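Local coordinates for protein lantibiotic dehydratase (Microbispora corallina, PDB 5EHK) that probably dehydrates serine and threonine residues of the precursor peptide of the lantibiotic NAI-107, using aminoacyl-tRNA as co-substrate, at residues R171-H182 with L285-L295. Sequence-based numbering, arbitrary orientation.
Sequences RADMEWLLSAVH and LRPPLDGDDPL
This is a largely buried, mostly apolar contact between a strand-to-helix turn and a proline-rich loop, within the N-terminal lantibiotic dehydratase family region. M174 and L177 meet P287 and P294 at its centre. The end of strand 167-172 and helix 174-185 form one side. Loop 285-293 and the start of helix 294-306 form the other.

The methyl CE of M174 ends against the P287 ring, 3.7 Å from CG of P287. The methionine chain bends at its last two torsions, and its SD also touches CB of P294. L177 CD2 packs against both prolines, touching CG of P287 and CB of P294. The other methyl, L177 CD1, meets CD1 of L295 at 3.8 Å. One helical turn on, V181 and L285 lie alongside, pointing opposite ways. V181 CG1, anti to the backbone N (chi1 177°), lies 3.6 Å from CB of L285 and also packs on CG of R286. V298 of helix 294-306 adds to this apolar layer by touching both L177 and V181.

Both helices begin with an aspartate N-cap. D173 OD2 accepts from W176 N at 2.9 Å, and the backbone NH meets that oxygen from above the carboxylate plane. The D293 cap, to the amide of L295, is weak.

The two arginines lie toward opposite ends of the contact. R286 runs extended across L178, and its NE forms a salt bridge with E185. R286 NH2 comes 3.2 Å from NE2 of H182. The guanidinium of R171 and the carboxylate of D293 are almost parallel (3°). Their salt bridge is long, and no N-H points at the oxygen. The closest touch is through carbon: R171 CG lies 3.3 Å from D293 OD1.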
loop_
_atom_site.group_PDB
_atom_site.type_symbol
_atom_site.label_atom_id
_atom_site.label_comp_id
_atom_site.label_asym_id
_atom_site.label_seq_id
_atom_site.Cartn_x
_atom_site.Cartn_y
_atom_site.Cartn_z
ATOM N N ARG A 171 -1.145 19.154 43.580
ATOM C CA ARG A 171 -0.360 20.106 42.808
ATOM C C ARG A 171 -1.211 20.885 41.832
ATOM O O ARG A 171 -2.330 20.493 41.495
ATOM C CB ARG A 171 0.777 19.406 42.061
ATOM C CG ARG A 171 1.927 18.985 42.948
ATOM C CD ARG A 171 2.849 18.023 42.235
ATOM N NE ARG A 171 4.075 17.800 42.996
ATOM C CZ ARG A 171 5.035 16.951 42.641
ATOM N NH1 ARG A 171 4.897 16.227 41.536
ATOM N NH2 ARG A 171 6.127 16.821 43.391
ATOM N N ALA A 172 -0.666 22.011 41.402
ATOM C CA ALA A 172 -1.322 22.875 40.447
ATOM C C ALA A 172 -1.373 22.180 39.104
ATOM O O ALA A 172 -0.402 21.564 38.700
ATOM C CB ALA A 172 -0.558 24.182 40.340
ATOM N N ASP A 173 -2.519 22.247 38.435
ATOM C CA ASP A 173 -2.660 21.751 37.067
ATOM C C ASP A 173 -1.821 22.621 36.144
ATOM O O ASP A 173 -1.869 23.849 36.249
ATOM C CB ASP A 173 -4.133 21.771 36.660
ATOM C CG ASP A 173 -4.346 21.675 35.162
ATOM O OD1 ASP A 173 -4.247 20.560 34.600
ATOM O OD2 ASP A 173 -4.688 22.708 34.550
ATOM N N MET A 174 -1.041 21.996 35.258
ATOM C CA MET A 174 -0.095 22.738 34.414
ATOM C C MET A 174 -0.763 23.788 33.538
ATOM O O MET A 174 -0.245 24.891 33.380
ATOM C CB MET A 174 0.748 21.800 33.557
ATOM C CG MET A 174 1.893 21.171 34.300
ATOM S SD MET A 174 3.073 22.441 34.808
ATOM C CE MET A 174 3.475 23.161 33.229
ATOM N N GLU A 175 -1.903 23.432 32.964
ATOM C CA GLU A 175 -2.651 24.360 32.149
ATOM C C GLU A 175 -3.030 25.565 32.998
ATOM O O GLU A 175 -2.882 26.709 32.573
ATOM C CB GLU A 175 -3.885 23.671 31.573
ATOM C CG GLU A 175 -4.431 24.349 30.345
ATOM C CD GLU A 175 -5.256 23.415 29.483
ATOM O OE1 GLU A 175 -4.991 22.198 29.528
ATOM O OE2 GLU A 175 -6.141 23.894 28.737
ATOM N N TRP A 176 -3.484 25.299 34.220
ATOM C CA TRP A 176 -3.835 26.355 35.169
ATOM C C TRP A 176 -2.616 27.216 35.522
ATOM O O TRP A 176 -2.654 28.438 35.395
ATOM C CB TRP A 176 -4.506 25.763 36.427
ATOM C CG TRP A 176 -4.878 26.788 37.475
ATOM C CD1 TRP A 176 -5.999 27.573 37.497
ATOM C CD2 TRP A 176 -4.118 27.149 38.635
ATOM N NE1 TRP A 176 -5.983 28.391 38.601
ATOM C CE2 TRP A 176 -4.836 28.152 39.311
ATOM C CE3 TRP A 176 -2.903 26.717 39.167
ATOM C CZ2 TRP A 176 -4.377 28.729 40.491
ATOM C CZ3 TRP A 176 -2.449 27.293 40.333
ATOM C CH2 TRP A 176 -3.186 28.285 40.988
ATOM N N LEU A 177 -1.543 26.578 35.969
ATOM C CA LEU A 177 -0.343 27.305 36.361
ATOM C C LEU A 177 0.240 28.142 35.227
ATOM O O LEU A 177 0.737 29.243 35.455
ATOM C CB LEU A 177 0.724 26.353 36.897
ATOM C CG LEU A 177 2.011 27.062 37.311
ATOM C CD1 LEU A 177 1.719 28.047 38.432
ATOM C CD2 LEU A 177 3.081 26.047 37.728
ATOM N N LEU A 178 0.175 27.626 34.005
ATOM C CA LEU A 178 0.733 28.350 32.872
ATOM C C LEU A 178 -0.005 29.664 32.584
ATOM O O LEU A 178 0.624 30.654 32.210
ATOM C CB LEU A 178 0.834 27.451 31.626
ATOM C CG LEU A 178 1.991 26.440 31.685
ATOM C CD1 LEU A 178 1.845 25.342 30.642
ATOM C CD2 LEU A 178 3.350 27.122 31.580
ATOM N N SER A 179 -1.321 29.691 32.789
ATOM C CA SER A 179 -2.075 30.948 32.678
ATOM C C SER A 179 -1.487 32.065 33.539
ATOM O O SER A 179 -1.428 33.226 33.119
ATOM C CB SER A 179 -3.564 30.760 32.978
ATOM O OG SER A 179 -4.219 30.147 31.877
ATOM N N ALA A 180 -1.055 31.703 34.740
ATOM C CA ALA A 180 -0.437 32.655 35.651
ATOM C C ALA A 180 1.003 33.001 35.261
ATOM O O ALA A 180 1.423 34.153 35.390
ATOM C CB ALA A 180 -0.495 32.135 37.083
ATOM N N VAL A 181 1.763 32.004 34.812
ATOM C CA VAL A 181 3.159 32.213 34.435
ATOM C C VAL A 181 3.226 33.218 33.292
ATOM O O VAL A 181 4.115 34.073 33.246
ATOM C CB VAL A 181 3.837 30.884 34.001
ATOM C CG1 VAL A 181 5.258 31.132 33.534
ATOM C CG2 VAL A 181 3.815 29.852 35.141
ATOM N N HIS A 182 2.251 33.120 32.390
ATOM C CA HIS A 182 2.096 34.058 31.280
ATOM C C HIS A 182 1.950 35.492 31.780
ATOM O O HIS A 182 2.563 36.410 31.235
ATOM C CB HIS A 182 0.860 33.692 30.463
ATOM C CG HIS A 182 0.996 32.416 29.699
ATOM N ND1 HIS A 182 -0.066 31.814 29.063
ATOM C CD2 HIS A 182 2.072 31.623 29.474
ATOM C CE1 HIS A 182 0.347 30.705 28.473
ATOM N NE2 HIS A 182 1.638 30.563 28.713
ATOM N N LEU A 285 10.639 31.073 34.259
ATOM C CA LEU A 285 9.370 31.007 34.966
ATOM C C LEU A 285 8.581 29.724 34.705
ATOM O O LEU A 285 7.975 29.168 35.619
ATOM C CB LEU A 285 8.515 32.240 34.663
ATOM C CG LEU A 285 9.060 33.530 35.269
ATOM C CD1 LEU A 285 8.196 34.706 34.864
ATOM C CD2 LEU A 285 9.114 33.389 36.775
ATOM N N ARG A 286 8.586 29.262 33.462
ATOM C CA ARG A 286 7.889 28.035 33.084
ATOM C C ARG A 286 8.559 26.810 33.701
ATOM O O ARG A 286 9.795 26.713 33.763
ATOM C CB ARG A 286 7.796 27.954 31.559
ATOM C CG ARG A 286 6.862 29.006 30.974
ATOM C CD ARG A 286 6.814 28.949 29.475
ATOM N NE ARG A 286 5.723 29.758 28.942
ATOM C CZ ARG A 286 5.590 30.093 27.661
ATOM N NH1 ARG A 286 6.541 29.781 26.782
ATOM N NH2 ARG A 286 4.537 30.804 27.267
ATOM N N PRO A 287 7.734 25.897 34.224
ATOM C CA PRO A 287 8.197 24.715 34.954
ATOM C C PRO A 287 8.975 23.799 34.025
ATOM O O PRO A 287 8.446 23.459 32.967
ATOM C CB PRO A 287 6.895 24.042 35.397
ATOM C CG PRO A 287 5.830 25.103 35.298
ATOM C CD PRO A 287 6.263 25.963 34.148
ATOM N N PRO A 288 10.218 23.442 34.389
ATOM C CA PRO A 288 11.117 22.607 33.572
ATOM C C PRO A 288 10.612 21.181 33.336
ATOM O O PRO A 288 11.118 20.508 32.438
ATOM C CB PRO A 288 12.409 22.552 34.403
ATOM C CG PRO A 288 11.978 22.893 35.802
ATOM C CD PRO A 288 10.849 23.854 35.651
ATOM N N LEU A 289 9.631 20.745 34.118
ATOM C CA LEU A 289 9.207 19.350 34.137
ATOM C C LEU A 289 10.383 18.410 34.414
ATOM O O LEU A 289 10.629 17.448 33.675
ATOM C CB LEU A 289 8.486 18.948 32.846
ATOM C CG LEU A 289 7.368 19.867 32.381
ATOM C CD1 LEU A 289 6.627 19.230 31.233
ATOM C CD2 LEU A 289 6.426 20.193 33.513
ATOM N N ASP A 290 11.103 18.677 35.494
ATOM C CA ASP A 290 12.224 17.825 35.857
ATOM C C ASP A 290 11.936 16.943 37.067
ATOM O O ASP A 290 12.803 16.205 37.516
ATOM C CB ASP A 290 13.465 18.661 36.127
ATOM C CG ASP A 290 13.210 19.771 37.119
ATOM O OD1 ASP A 290 12.119 19.822 37.745
ATOM O OD2 ASP A 290 14.119 20.608 37.267
ATOM N N GLY A 291 10.721 17.008 37.592
ATOM C CA GLY A 291 10.365 16.179 38.731
ATOM C C GLY A 291 9.920 16.931 39.975
ATOM O O GLY A 291 9.203 16.374 40.797
ATOM N N ASP A 292 10.328 18.189 40.103
ATOM C CA ASP A 292 9.878 19.048 41.200
ATOM C C ASP A 292 8.405 19.409 41.064
ATOM O O ASP A 292 7.810 19.215 40.013
ATOM C CB ASP A 292 10.731 20.327 41.271
ATOM C CG ASP A 292 10.484 21.155 42.557
ATOM O OD1 ASP A 292 10.033 20.568 43.584
ATOM O OD2 ASP A 292 10.779 22.385 42.541
ATOM N N ASP A 293 7.836 19.942 42.141
ATOM C CA ASP A 293 6.518 20.550 42.109
ATOM C C ASP A 293 6.641 21.779 41.214
ATOM O O ASP A 293 7.546 22.603 41.403
ATOM C CB ASP A 293 6.110 20.932 43.543
ATOM C CG ASP A 293 4.814 21.748 43.619
ATOM O OD1 ASP A 293 3.902 21.586 42.773
ATOM O OD2 ASP A 293 4.704 22.551 44.571
ATOM N N PRO A 294 5.770 21.868 40.196
ATOM C CA PRO A 294 5.716 23.011 39.282
ATOM C C PRO A 294 5.424 24.318 40.013
ATOM O O PRO A 294 6.112 25.307 39.738
ATOM C CB PRO A 294 4.581 22.648 38.309
ATOM C CG PRO A 294 3.783 21.594 39.017
ATOM C CD PRO A 294 4.813 20.820 39.803
ATOM N N LEU A 295 4.433 24.334 40.910
ATOM C CA LEU A 295 4.070 25.573 41.610
ATOM C C LEU A 295 5.258 26.140 42.387
ATOM O O LEU A 295 5.571 27.337 42.296
ATOM C CB LEU A 295 2.876 25.352 42.532
ATOM C CG LEU A 295 2.300 26.585 43.235
ATOM C CD1 LEU A 295 1.874 27.650 42.237
ATOM C CD2 LEU A 295 1.099 26.180 44.055
#